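Local coordinates for protein beta-glucanase (Podospora anserina, PDB 4LE4) that probably hydrolyses beta-glucans such as cellulose, as a fungal glycoside hydrolase of family 131, and binds cellotriose, at residues A[9-19]-A[39-47]; A[123-132]-A[142-150]. All coordinates share one frame; numbering follows the deposited sequence.

Contact 1: A[9-19]-A[39-47]; sequences FNDMTSSADLN and PVSAYVNLS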
ATOM      1  N   PHE A   9      -5.852  -9.162  -7.088  1.00 11.29           N
ATOM      2  CA  PHE A   9      -7.279  -9.509  -6.980  1.00 12.83           C
ATOM      3  C   PHE A   9      -7.827 -10.190  -8.246  1.00 14.37           C
ATOM      4  O   PHE A   9      -9.036 -10.360  -8.371  1.00 15.08           O
ATOM      5  CB  PHE A   9      -8.119  -8.247  -6.723  1.00 13.90           C
ATOM      6  CG  PHE A   9      -7.655  -7.398  -5.547  1.00 12.60           C
ATOM      7  CD1 PHE A   9      -7.919  -7.782  -4.248  1.00 14.48           C
ATOM      8  CD2 PHE A   9      -6.992  -6.192  -5.765  1.00 14.79           C
ATOM      9  CE1 PHE A   9      -7.532  -6.974  -3.159  1.00 14.05           C
ATOM     10  CE2 PHE A   9      -6.603  -5.380  -4.677  1.00 14.39           C
ATOM     11  CZ  PHE A   9      -6.880  -5.784  -3.383  1.00 13.32           C
ATOM     12  N   ASN A  10      -6.941 -10.603  -9.146  1.00 13.58           N
ATOM     13  CA  ASN A  10      -7.373 -11.173 -10.423  1.00 15.15           C
ATOM     14  C   ASN A  10      -8.297 -12.381 -10.384  1.00 16.88           C
ATOM     15  O   ASN A  10      -9.048 -12.590 -11.342  1.00 17.76           O
ATOM     16  CB  ASN A  10      -6.171 -11.467 -11.324  1.00 13.96           C
ATOM     17  CG  ASN A  10      -5.546 -10.214 -11.880  1.00 13.80           C
ATOM     18  OD1 ASN A  10      -6.205  -9.173 -12.031  1.00 14.70           O
ATOM     19  ND2 ASN A  10      -4.280 -10.309 -12.230  1.00 14.62           N
ATOM     20  N   ASP A  11      -8.263 -13.150  -9.301  1.00 15.69           N
ATOM     21  CA  ASP A  11      -9.151 -14.299  -9.169  1.00 19.31           C
ATOM     22  C   ASP A  11     -10.390 -13.983  -8.325  1.00 17.44           C
ATOM     23  O   ASP A  11     -11.161 -14.879  -7.987  1.00 16.58           O
ATOM     24  CB  ASP A  11      -8.400 -15.496  -8.579  1.00 21.28           C
ATOM     25  CG  ASP A  11      -7.509 -16.188  -9.601  1.00 29.06           C
ATOM     26  OD1 ASP A  11      -7.451 -15.738 -10.765  1.00 33.31           O
ATOM     27  OD2 ASP A  11      -6.854 -17.205  -9.249  1.00 34.85           O
ATOM     28  N   MET A  12     -10.588 -12.715  -7.976  1.00 16.31           N
ATOM     29  CA  MET A  12     -11.764 -12.322  -7.207  1.00 16.68           C
ATOM     30  C   MET A  12     -12.754 -11.628  -8.101  1.00 16.40           C
ATOM     31  O   MET A  12     -12.379 -10.877  -9.001  1.00 17.39           O
ATOM     32  CB  MET A  12     -11.431 -11.329  -6.103  1.00 16.08           C
ATOM     33  CG  MET A  12     -10.724 -11.940  -4.941  1.00 18.57           C
ATOM     34  SD  MET A  12     -10.540 -10.664  -3.677  1.00 21.13           S
ATOM     35  CE  MET A  12      -9.078 -11.283  -2.917  1.00 21.50           C
ATOM     36  N   THR A  13     -14.028 -11.860  -7.833  1.00 15.44           N
ATOM     37  CA  THR A  13     -15.060 -11.199  -8.593  1.00 15.67           C
ATOM     38  C   THR A  13     -15.377  -9.843  -7.979  1.00 13.74           C
ATOM     39  O   THR A  13     -15.568  -8.864  -8.693  1.00 14.59           O
ATOM     40  CB  THR A  13     -16.292 -12.086  -8.641  1.00 15.33           C
ATOM     41  OG1 THR A  13     -15.948 -13.254  -9.401  1.00 16.09           O
ATOM     42  CG2 THR A  13     -17.488 -11.362  -9.279  1.00 16.63           C
ATOM     43  N   SER A  14     -15.368  -9.787  -6.652  1.00 13.19           N
ATOM     44  CA  SER A  14     -15.696  -8.562  -5.924  1.00 13.10           C
ATOM     45  C   SER A  14     -14.995  -8.629  -4.555  1.00 12.49           C
ATOM     46  O   SER A  14     -14.456  -9.657  -4.193  1.00 11.50           O
ATOM     47  CB  SER A  14     -17.209  -8.465  -5.719  1.00 13.69           C
ATOM     48  OG  SER A  14     -17.642  -9.279  -4.637  1.00 16.09           O
ATOM     49  N   SER A  15     -15.023  -7.540  -3.794  1.00 13.16           N
ATOM     50  CA  SER A  15     -14.366  -7.530  -2.488  1.00 12.05           C
ATOM     51  C   SER A  15     -15.019  -8.456  -1.466  1.00 12.48           C
ATOM     52  O   SER A  15     -14.438  -8.722  -0.404  1.00 12.90           O
ATOM     53  CB  SER A  15     -14.312  -6.100  -1.940  1.00 12.05           C
ATOM     54  OG  SER A  15     -15.619  -5.590  -1.759  1.00 12.86           O
ATOM     55  N   ALA A  16     -16.223  -8.941  -1.785  1.00 13.82           N
ATOM     56  CA  ALA A  16     -16.936  -9.883  -0.917  1.00 14.05           C
ATOM     57  C   ALA A  16     -16.105 -11.145  -0.755  1.00 13.92           C
ATOM     58  O   ALA A  16     -16.234 -11.847   0.232  1.00 13.77           O
ATOM     59  CB  ALA A  16     -18.311 -10.258  -1.523  1.00 14.29           C
ATOM     60  N   ASP A  17     -15.242 -11.428  -1.723  1.00 14.24           N
ATOM     61  CA  ASP A  17     -14.430 -12.623  -1.632  1.00 15.31           C
ATOM     62  C   ASP A  17     -13.438 -12.559  -0.467  1.00 16.99           C
ATOM     63  O   ASP A  17     -12.899 -13.580  -0.066  1.00 14.81           O
ATOM     64  CB  ASP A  17     -13.707 -12.879  -2.957  1.00 18.72           C
ATOM     65  CG  ASP A  17     -14.687 -13.185  -4.107  1.00 24.86           C
ATOM     66  OD1 ASP A  17     -15.794 -13.671  -3.801  1.00 25.36           O
ATOM     67  OD2 ASP A  17     -14.370 -12.952  -5.304  1.00 26.04           O
ATOM     68  N   LEU A  18     -13.215 -11.355   0.076  1.00 14.85           N
ATOM     69  CA  LEU A  18     -12.310 -11.202   1.189  1.00 15.05           C
ATOM     70  C   LEU A  18     -12.900 -11.856   2.404  1.00 16.55           C
ATOM     71  O   LEU A  18     -12.159 -12.272   3.295  1.00 17.38           O
ATOM     72  CB  LEU A  18     -12.044  -9.720   1.498  1.00 14.63           C
ATOM     73  CG  LEU A  18     -11.150  -9.007   0.477  1.00 12.66           C
ATOM     74  CD1 LEU A  18     -11.133  -7.505   0.810  1.00 13.91           C
ATOM     75  CD2 LEU A  18      -9.748  -9.581   0.493  1.00 13.44           C
ATOM     76  N   ASN A  19     -14.231 -11.941   2.450  1.00 17.40           N
ATOM     77  CA  ASN A  19     -14.912 -12.558   3.580  1.00 19.55           C
ATOM     78  C   ASN A  19     -14.676 -14.062   3.649  1.00 21.14           C
ATOM     79  O   ASN A  19     -15.011 -14.696   4.653  1.00 21.84           O
ATOM     80  CB  ASN A  19     -16.415 -12.310   3.510  1.00 19.41           C
ATOM     81  CG  ASN A  19     -16.800 -10.882   3.856  1.00 21.75           C
ATOM     82  OD1 ASN A  19     -17.771 -10.341   3.299  1.00 21.77           O
ATOM     83  ND2 ASN A  19     -16.071 -10.274   4.785  1.00 20.62           N
ATOM     84  N   PRO A  39     -19.456  -3.840   7.310  1.00 12.52           N
ATOM     85  CA  PRO A  39     -19.213  -4.934   6.359  1.00 12.27           C
ATOM     86  C   PRO A  39     -18.101  -4.515   5.398  1.00 11.84           C
ATOM     87  O   PRO A  39     -17.804  -3.323   5.261  1.00 10.83           O
ATOM     88  CB  PRO A  39     -20.562  -5.076   5.645  1.00 13.21           C
ATOM     89  CG  PRO A  39     -21.558  -4.696   6.738  1.00 12.22           C
ATOM     90  CD  PRO A  39     -20.882  -3.440   7.285  1.00 11.66           C
ATOM     91  N   VAL A  40     -17.516  -5.477   4.705  1.00 10.52           N
ATOM     92  CA  VAL A  40     -16.395  -5.149   3.826  1.00 11.48           C
ATOM     93  C   VAL A  40     -16.694  -4.081   2.769  1.00 11.75           C
ATOM     94  O   VAL A  40     -15.843  -3.253   2.490  1.00  9.37           O
ATOM     95  CB  VAL A  40     -15.831  -6.445   3.151  1.00 10.80           C
ATOM     96  CG1 VAL A  40     -16.865  -7.031   2.160  1.00 14.23           C
ATOM     97  CG2 VAL A  40     -14.508  -6.138   2.412  1.00 12.75           C
ATOM     98  N   SER A  41     -17.904  -4.066   2.195  1.00 11.49           N
ATOM     99  CA  SER A  41     -18.203  -3.068   1.173  1.00 12.29           C
ATOM    100  C   SER A  41     -18.145  -1.617   1.667  1.00 12.25           C
ATOM    101  O   SER A  41     -18.158  -0.674   0.871  1.00 11.08           O
ATOM    102  CB  SER A  41     -19.549  -3.376   0.490  1.00 12.74           C
ATOM    103  OG  SER A  41     -20.606  -3.279   1.401  1.00 19.53           O
ATOM    104  N   ALA A  42     -18.052  -1.426   2.980  1.00 12.06           N
ATOM    105  CA  ALA A  42     -17.877  -0.074   3.500  1.00 11.88           C
ATOM    106  C   ALA A  42     -16.406   0.354   3.364  1.00 12.40           C
ATOM    107  O   ALA A  42     -16.106   1.553   3.319  1.00 12.01           O
ATOM    108  CB  ALA A  42     -18.246  -0.020   4.978  1.00 11.49           C
ATOM    109  N   TYR A  43     -15.506  -0.635   3.312  1.00 10.77           N
ATOM    110  CA  TYR A  43     -14.065  -0.367   3.290  1.00 10.07           C
ATOM    111  C   TYR A  43     -13.251  -0.744   2.049  1.00  9.91           C
ATOM    112  O   TYR A  43     -12.233  -0.118   1.759  1.00  9.47           O
ATOM    113  CB  TYR A  43     -13.425  -1.074   4.497  1.00  8.71           C
ATOM    114  CG  TYR A  43     -14.119  -0.850   5.791  1.00  9.20           C
ATOM    115  CD1 TYR A  43     -14.322   0.428   6.278  1.00  9.43           C
ATOM    116  CD2 TYR A  43     -14.524  -1.947   6.579  1.00 10.15           C
ATOM    117  CE1 TYR A  43     -14.906   0.619   7.522  1.00 11.44           C
ATOM    118  CE2 TYR A  43     -15.109  -1.757   7.811  1.00 11.17           C
ATOM    119  CZ  TYR A  43     -15.292  -0.475   8.274  1.00 10.48           C
ATOM    120  OH  TYR A  43     -15.859  -0.298   9.508  1.00 12.13           O
ATOM    121  N   VAL A  44     -13.690  -1.757   1.315  1.00  8.77           N
ATOM    122  CA  VAL A  44     -12.934  -2.187   0.166  1.00  8.85           C
ATOM    123  C   VAL A  44     -13.913  -2.480  -0.980  1.00  9.54           C
ATOM    124  O   VAL A  44     -14.872  -3.199  -0.783  1.00  9.66           O
ATOM    125  CB  VAL A  44     -12.160  -3.482   0.485  1.00 10.22           C
ATOM    126  CG1 VAL A  44     -11.211  -3.809  -0.687  1.00 11.07           C
ATOM    127  CG2 VAL A  44     -11.349  -3.318   1.784  1.00 12.16           C
ATOM    128  N   ASN A  45     -13.661  -1.909  -2.144  1.00 10.11           N
ATOM    129  CA  ASN A  45     -14.513  -2.155  -3.310  1.00 12.47           C
ATOM    130  C   ASN A  45     -13.619  -2.268  -4.518  1.00 11.58           C
ATOM    131  O   ASN A  45     -12.683  -1.486  -4.667  1.00 12.94           O
ATOM    132  CB  ASN A  45     -15.524  -1.018  -3.502  1.00 11.86           C
ATOM    133  CG  ASN A  45     -16.566  -0.979  -2.409  1.00 14.88           C
ATOM    134  OD1 ASN A  45     -16.439  -0.239  -1.423  1.00 17.18           O
ATOM    135  ND2 ASN A  45     -17.595  -1.792  -2.559  1.00 11.26           N
ATOM    136  N   LEU A  46     -13.907  -3.237  -5.393  1.00 10.32           N
ATOM    137  CA  LEU A  46     -13.090  -3.450  -6.576  1.00  9.77           C
ATOM    138  C   LEU A  46     -13.812  -2.964  -7.827  1.00 11.35           C
ATOM    139  O   LEU A  46     -15.045  -3.067  -7.925  1.00 12.17           O
ATOM    140  CB  LEU A  46     -12.800  -4.943  -6.772  1.00  9.69           C
ATOM    141  CG  LEU A  46     -12.272  -5.746  -5.585  1.00 11.53           C
ATOM    142  CD1 LEU A  46     -12.122  -7.231  -5.955  1.00 13.36           C
ATOM    143  CD2 LEU A  46     -10.909  -5.155  -5.166  1.00 11.45           C
ATOM    144  N   SER A  47     -13.035  -2.457  -8.774  1.00 10.76           N
ATOM    145  CA  SER A  47     -13.554  -1.992 -10.051  1.00 11.45           C
ATOM    146  C   SER A  47     -12.425  -1.722 -11.022  1.00 13.32           C
ATOM    147  O   SER A  47     -11.303  -1.370 -10.624  1.00 12.33           O
ATOM    148  CB  SER A  47     -14.386  -0.713  -9.869  1.00 13.57           C
ATOM    149  OG  SER A  47     -14.764  -0.175 -11.125  1.00 14.47           O
TER
HETATM  150  O   HOH W   1     -16.045  -5.113  -5.210  1.00 12.47           O
HETATM  151  O   HOH W   2     -17.023  -8.239   6.528  1.00 25.75           O
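Leu-46 sets its CD2 methyl over the centre of one face of the Phe-9 ring, a CH-pi contact with the carbon 4.0 Å from the ring centroid and 11° off its normal, while Met-12 CE of the same loop lies at the ring's edge, in its plane. The other methyl of Leu-46, CD1, turns to the backbone of the loop and rests 3.5 Å from Ser-14 C. A branched leucine suits this place because its two methyls serve an aromatic ring and a peptide group at once.

Ser-15 supplies the direct polar link. Its OG, held between backbone N and carbonyl carbon (chi1 62°), donates to Val-44 O at 2.7 Å, coming from above the carbonyl plane, 41° out of it. Water 1 joins the backbone N atoms of Ser-15 and Leu-46 by accepting from both. Ser-14 OG accepts from Ala-16 N in an ST turn that leads into the 3-10 turn from Ser-15. Beyond it Leu-18 CD1 touches two valines, 4.0 Å from Val-40 CG2 and equally far from Val-44 CG1, and its side chain crosses each at about a right angle. Near the surface Asn-19 OD1 lies against Val-40 CG1 at 3.6 Å.

The contact fastens the loop after strand 2-6 to strand 44-47, whose backbone pairs with strand 61-66; Tyr-30 also meets the Phe-9 ring. Chemically, the side-chain contacts are mainly apolar, while one short serine bond and a shared water serve backbone polar groups and tie the loop to the strand.

Contact 2: A[123-132]-A[142-150]; sequences HFTELKSGWL and LLRWCVGGQ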
ATOM      1  N   HIS A 123       7.243  -0.823  10.935  1.00 10.18           N
ATOM      2  CA  HIS A 123       7.389   0.445  10.231  1.00  9.65           C
ATOM      3  C   HIS A 123       8.815   0.737   9.739  1.00  9.40           C
ATOM      4  O   HIS A 123       9.202   1.895   9.610  1.00  9.04           O
ATOM      5  CB  HIS A 123       6.839   1.618  11.087  1.00 10.50           C
ATOM      6  CG  HIS A 123       5.363   1.519  11.356  1.00 11.45           C
ATOM      7  ND1 HIS A 123       4.826   0.713  12.341  1.00 14.68           N
ATOM      8  CD2 HIS A 123       4.310   2.123  10.754  1.00 10.08           C
ATOM      9  CE1 HIS A 123       3.504   0.829  12.337  1.00  8.73           C
ATOM     10  NE2 HIS A 123       3.172   1.676  11.381  1.00 13.92           N
ATOM     11  N   PHE A 124       9.570  -0.306   9.383  1.00  9.97           N
ATOM     12  CA  PHE A 124      10.942  -0.071   8.931  1.00 10.01           C
ATOM     13  C   PHE A 124      10.913   0.666   7.619  1.00 10.02           C
ATOM     14  O   PHE A 124      11.841   1.414   7.298  1.00 10.12           O
ATOM     15  CB  PHE A 124      11.780  -1.359   8.879  1.00  8.89           C
ATOM     16  CG  PHE A 124      11.399  -2.338   7.800  1.00  8.83           C
ATOM     17  CD1 PHE A 124      11.825  -2.155   6.499  1.00 10.70           C
ATOM     18  CD2 PHE A 124      10.705  -3.492   8.118  1.00 11.76           C
ATOM     19  CE1 PHE A 124      11.567  -3.118   5.513  1.00 11.29           C
ATOM     20  CE2 PHE A 124      10.441  -4.469   7.149  1.00 14.13           C
ATOM     21  CZ  PHE A 124      10.874  -4.280   5.844  1.00  9.92           C
ATOM     22  N   THR A 125       9.851   0.444   6.847  1.00  7.39           N
ATOM     23  CA  THR A 125       9.654   1.249   5.633  1.00  6.42           C
ATOM     24  C   THR A 125       8.128   1.378   5.394  1.00  7.48           C
ATOM     25  O   THR A 125       7.352   0.566   5.886  1.00  8.00           O
ATOM     26  CB  THR A 125      10.373   0.699   4.387  1.00  8.43           C
ATOM     27  OG1 THR A 125      10.407   1.734   3.394  1.00  9.50           O
ATOM     28  CG2 THR A 125       9.658  -0.547   3.821  1.00  6.28           C
ATOM     29  N   GLU A 126       7.723   2.429   4.696  1.00  8.50           N
ATOM     30  CA  GLU A 126       6.297   2.707   4.455  1.00  8.96           C
ATOM     31  C   GLU A 126       6.224   4.021   3.687  1.00  9.28           C
ATOM     32  O   GLU A 126       7.258   4.684   3.470  1.00  8.07           O
ATOM     33  CB  GLU A 126       5.617   2.932   5.811  1.00  9.96           C
ATOM     34  CG  GLU A 126       6.163   4.200   6.570  1.00  8.35           C
ATOM     35  CD  GLU A 126       5.850   4.216   8.068  1.00 15.67           C
ATOM     36  OE1 GLU A 126       4.734   3.817   8.426  1.00 15.68           O
ATOM     37  OE2 GLU A 126       6.704   4.658   8.901  1.00 14.99           O
ATOM     38  N   LEU A 127       5.015   4.392   3.240  1.00  7.70           N
ATOM     39  CA  LEU A 127       4.839   5.724   2.673  1.00  9.11           C
ATOM     40  C   LEU A 127       4.076   6.470   3.777  1.00  9.31           C
ATOM     41  O   LEU A 127       3.457   5.845   4.648  1.00 10.15           O
ATOM     42  CB  LEU A 127       3.974   5.736   1.400  1.00  9.92           C
ATOM     43  CG  LEU A 127       4.485   4.919   0.218  1.00  9.72           C
ATOM     44  CD1 LEU A 127       3.554   5.181  -0.990  1.00  6.88           C
ATOM     45  CD2 LEU A 127       5.925   5.258  -0.109  1.00 11.31           C
ATOM     46  N   LYS A 128       4.152   7.797   3.749  1.00  8.42           N
ATOM     47  CA  LYS A 128       3.413   8.613   4.692  1.00  8.47           C
ATOM     48  C   LYS A 128       2.874   9.799   3.946  1.00  8.01           C
ATOM     49  O   LYS A 128       3.373  10.180   2.888  1.00 10.68           O
ATOM     50  CB  LYS A 128       4.310   9.124   5.826  1.00  7.21           C
ATOM     51  CG  LYS A 128       4.710   8.044   6.811  1.00 12.36           C
ATOM     52  CD  LYS A 128       5.338   8.668   8.057  1.00 13.94           C
ATOM     53  CE  LYS A 128       5.611   7.591   9.100  1.00 16.90           C
ATOM     54  NZ  LYS A 128       5.965   8.182  10.415  1.00 16.62           N
ATOM     55  N   SER A 129       1.825  10.395   4.495  1.00  9.70           N
ATOM     56  CA  SER A 129       1.278  11.576   3.885  1.00 10.90           C
ATOM     57  C   SER A 129       0.640  12.397   5.019  1.00 10.83           C
ATOM     58  O   SER A 129       0.412  11.884   6.122  1.00  9.95           O
ATOM     59  CB  SER A 129       0.229  11.211   2.820  1.00  9.56           C
ATOM     60  OG  SER A 129      -1.012  10.809   3.406  1.00 14.94           O
ATOM     61  N   GLY A 130       0.349  13.655   4.719  1.00 10.94           N
ATOM     62  CA  GLY A 130      -0.269  14.509   5.712  1.00 12.68           C
ATOM     63  C   GLY A 130       0.706  15.192   6.655  1.00 12.96           C
ATOM     64  O   GLY A 130       1.909  15.070   6.536  1.00 14.30           O
ATOM     65  N   TRP A 131       0.138  15.953   7.578  1.00 14.04           N
ATOM     66  CA  TRP A 131       0.877  16.730   8.562  1.00 15.70           C
ATOM     67  C   TRP A 131       1.422  15.794   9.624  1.00 15.71           C
ATOM     68  O   TRP A 131       0.685  15.236  10.408  1.00 16.96           O
ATOM     69  CB  TRP A 131      -0.094  17.783   9.118  1.00 16.58           C
ATOM     70  CG  TRP A 131       0.424  18.671  10.175  1.00 18.59           C
ATOM     71  CD1 TRP A 131       1.717  18.774  10.629  1.00 18.85           C
ATOM     72  CD2 TRP A 131      -0.349  19.593  10.939  1.00 17.68           C
ATOM     73  NE1 TRP A 131       1.785  19.711  11.643  1.00 18.00           N
ATOM     74  CE2 TRP A 131       0.535  20.229  11.852  1.00 19.58           C
ATOM     75  CE3 TRP A 131      -1.704  19.949  10.945  1.00 18.40           C
ATOM     76  CZ2 TRP A 131       0.093  21.206  12.766  1.00 18.17           C
ATOM     77  CZ3 TRP A 131      -2.137  20.915  11.847  1.00 19.29           C
ATOM     78  CH2 TRP A 131      -1.237  21.529  12.745  1.00 18.11           C
ATOM     79  N   LEU A 132       2.733  15.611   9.608  1.00 16.80           N
ATOM     80  CA  LEU A 132       3.420  14.706  10.518  1.00 18.94           C
ATOM     81  C   LEU A 132       3.781  15.299  11.878  1.00 21.92           C
ATOM     82  O   LEU A 132       3.412  14.757  12.905  1.00 23.89           O
ATOM     83  CB  LEU A 132       4.705  14.193   9.868  1.00 18.60           C
ATOM     84  CG  LEU A 132       4.654  13.610   8.452  1.00 19.23           C
ATOM     85  CD1 LEU A 132       6.024  12.963   8.097  1.00 19.98           C
ATOM     86  CD2 LEU A 132       3.561  12.560   8.383  1.00 20.53           C
ATOM     87  N   LEU A 142       2.622  16.475   0.764  1.00 16.59           N
ATOM     88  CA  LEU A 142       3.570  15.546   0.151  1.00 14.22           C
ATOM     89  C   LEU A 142       3.266  14.073   0.410  1.00 12.93           C
ATOM     90  O   LEU A 142       2.713  13.735   1.451  1.00 13.09           O
ATOM     91  CB  LEU A 142       4.965  15.800   0.713  1.00 15.39           C
ATOM     92  CG  LEU A 142       5.605  17.172   0.532  1.00 16.51           C
ATOM     93  CD1 LEU A 142       6.989  17.200   1.259  1.00 16.37           C
ATOM     94  CD2 LEU A 142       5.734  17.475  -0.947  1.00 16.91           C
ATOM     95  N   LEU A 143       3.654  13.214  -0.541  1.00 12.26           N
ATOM     96  CA  LEU A 143       3.580  11.759  -0.366  1.00  8.77           C
ATOM     97  C   LEU A 143       5.078  11.469  -0.120  1.00  9.31           C
ATOM     98  O   LEU A 143       5.930  11.906  -0.895  1.00  8.88           O
ATOM     99  CB  LEU A 143       3.137  11.068  -1.654  1.00 10.17           C
ATOM    100  CG  LEU A 143       2.998   9.545  -1.606  1.00  9.53           C
ATOM    101  CD1 LEU A 143       2.032   9.103  -0.492  1.00 11.21           C
ATOM    102  CD2 LEU A 143       2.500   9.070  -2.984  1.00 12.77           C
ATOM    103  N   ARG A 144       5.394  10.729   0.931  1.00  9.09           N
ATOM    104  CA  ARG A 144       6.794  10.467   1.291  1.00 10.22           C
ATOM    105  C   ARG A 144       7.094   8.993   1.409  1.00  8.98           C
ATOM    106  O   ARG A 144       6.234   8.201   1.791  1.00 10.16           O
ATOM    107  CB  ARG A 144       7.082  11.030   2.678  1.00 12.47           C
ATOM    108  CG  ARG A 144       6.746  12.496   2.893  1.00 18.00           C
ATOM    109  CD  ARG A 144       6.433  12.697   4.372  1.00 19.33           C
ATOM    110  NE  ARG A 144       6.173  14.087   4.751  1.00 22.37           N
ATOM    111  CZ  ARG A 144       7.101  14.922   5.217  1.00 25.12           C
ATOM    112  NH1 ARG A 144       6.767  16.166   5.558  1.00 28.04           N
ATOM    113  NH2 ARG A 144       8.368  14.530   5.334  1.00 23.56           N
ATOM    114  N   TRP A 145       8.337   8.642   1.126  1.00  7.69           N
ATOM    115  CA  TRP A 145       8.797   7.278   1.337  1.00  8.22           C
ATOM    116  C   TRP A 145       9.716   7.412   2.554  1.00  8.40           C
ATOM    117  O   TRP A 145      10.646   8.210   2.531  1.00  8.71           O
ATOM    118  CB  TRP A 145       9.604   6.771   0.147  1.00  8.93           C
ATOM    119  CG  TRP A 145      10.215   5.432   0.432  1.00 10.96           C
ATOM    120  CD1 TRP A 145       9.559   4.264   0.744  1.00 12.18           C
ATOM    121  CD2 TRP A 145      11.620   5.120   0.441  1.00 10.85           C
ATOM    122  NE1 TRP A 145      10.477   3.254   0.940  1.00 10.43           N
ATOM    123  CE2 TRP A 145      11.741   3.750   0.759  1.00 11.58           C
ATOM    124  CE3 TRP A 145      12.780   5.871   0.213  1.00 12.33           C
ATOM    125  CZ2 TRP A 145      12.991   3.103   0.856  1.00 10.53           C
ATOM    126  CZ3 TRP A 145      14.034   5.236   0.314  1.00 11.26           C
ATOM    127  CH2 TRP A 145      14.118   3.865   0.629  1.00  9.65           C
ATOM    128  N   CYS A 146       9.460   6.635   3.595  1.00  9.53           N
ATOM    129  CA  CYS A 146      10.241   6.681   4.824  1.00 10.25           C
ATOM    130  C   CYS A 146      10.936   5.345   5.087  1.00 10.51           C
ATOM    131  O   CYS A 146      10.460   4.270   4.653  1.00  7.96           O
ATOM    132  CB  CYS A 146       9.326   6.963   6.012  1.00 11.22           C
ATOM    133  SG  CYS A 146       8.461   8.526   5.829  1.00 16.82           S
ATOM    134  N   VAL A 147      12.061   5.441   5.798  1.00  9.81           N
ATOM    135  CA  VAL A 147      12.841   4.276   6.218  1.00  9.46           C
ATOM    136  C   VAL A 147      13.158   4.555   7.683  1.00 11.78           C
ATOM    137  O   VAL A 147      13.761   5.583   8.005  1.00 10.95           O
ATOM    138  CB  VAL A 147      14.170   4.119   5.423  1.00 11.34           C
ATOM    139  CG1 VAL A 147      14.946   2.921   5.965  1.00 11.85           C
ATOM    140  CG2 VAL A 147      13.867   3.945   3.943  1.00 13.53           C
ATOM    141  N   GLY A 148      12.705   3.674   8.563  1.00 11.19           N
ATOM    142  CA  GLY A 148      12.930   3.890   9.984  1.00 13.89           C
ATOM    143  C   GLY A 148      12.291   5.182  10.459  1.00 13.98           C
ATOM    144  O   GLY A 148      12.760   5.816  11.406  1.00 14.14           O
ATOM    145  N   GLY A 149      11.228   5.602   9.783  1.00 13.55           N
ATOM    146  CA  GLY A 149      10.552   6.831  10.173  1.00 13.70           C
ATOM    147  C   GLY A 149      11.090   8.125   9.561  1.00 12.80           C
ATOM    148  O   GLY A 149      10.423   9.167   9.603  1.00 14.10           O
ATOM    149  N   GLN A 150      12.278   8.069   8.985  1.00 11.60           N
ATOM    150  CA  GLN A 150      12.905   9.231   8.372  1.00 13.15           C
ATOM    151  C   GLN A 150      12.575   9.333   6.895  1.00 13.57           C
ATOM    152  O   GLN A 150      12.677   8.349   6.156  1.00 12.70           O
ATOM    153  CB  GLN A 150      14.412   9.149   8.557  1.00 16.90           C
ATOM    154  CG  GLN A 150      14.839   9.208  10.021  1.00 20.64           C
ATOM    155  CD  GLN A 150      16.341   8.978  10.190  1.00 22.39           C
ATOM    156  OE1 GLN A 150      16.882   8.028   9.660  1.00 23.82           O
ATOM    157  NE2 GLN A 150      17.004   9.850  10.939  1.00 23.64           N
TER
HETATM  158  O   HOH W   3       9.438   4.221   8.157  1.00  9.60           O
HETATM  159  O   HOH W   4       8.235   9.844  10.672  1.00 31.10           O
HETATM  160  O   HOH W   5       3.465  14.479   4.217  1.00 17.55           O
HETATM  161  O   HOH W   6      -0.581  14.686   1.939  1.00 19.33           O
HETATM  162  O   HOH W   7       4.208  17.124   7.038  1.00 20.67           O
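Thr-125 and Trp-145 meet on the tightly packed side of an antiparallel strand pair, 125-129 with 142-147. Thr-125 OG1, swung opposite its backbone N (chi1 -165°), donates to Cys-146 O at 2.8 Å and receives a weak, bent bond from Trp-145 NE1. Cys-146 O also accepts from Glu-126 N, so two donors hold this carbonyl. The return bond, Cys-146 N to Glu-126 O, is almost straight at 178°. On the same face Leu-127 CD2 touches the indole near its plane, 3.9 Å from Trp-145 CD1, and Leu-127 CD1 meets Leu-143 CD1. Tyr-167 and Phe-178 meet the indole from strands of the facing sheet, so bulky apolar residues suit this side, between the two sheets.

The face of Lys-128 and Arg-144 is the wetter one, with waters bridging its polar ends. Lys-128 runs extended past Cys-146, its CD 3.8 Å from the SG, and carries NZ to a salt bridge with Glu-114; its pairing with Glu-126 OE2 is long. Leu-132 CD1 lies 3.5 Å above the Arg-144 guanidinium plane, toward the rim, while water 5, at its edge in plane, accepts a hydrogen bond from Arg-144 NE at 2.8 Å. Arg-144 NH2 is hydrogen-bonded to Thr-151 OG1. Water 3 links His-123 O, Glu-126 OE2 and Gly-149 N beside the type I' turn, whose positive phi angles at Gly-148 and Gly-149 favour glycine.

The lysine thus carries its charge to Glu-114 and water, the arginine to water and a hydroxyl. With Glu-114 and Glu-126 nearby, the lysine probably remains protonated, while the buried threonine hydroxyl finds its acceptor in Cys-146 O.

How the contacts relate
Contacts 1 and 2 follow one another along the chain and lie on opposite sides of its centre, with their own centres 27 Å apart and their nearest atoms about 15 Å apart, so neither touches the other. They belong to different antiparallel sheets: strand 44-47 of contact 1 pairs with 61-66 in one, and the 125-129 and 142-147 ladder of contact 2 belongs to the second. Contact 1 anchors a loop on a sheet, whereas contact 2 builds a sheet itself. Both fall in the family 131 catalytic domain, of the concanavalin clan, whose members have a beta-sandwich fold, and both are best described as parts of that framework.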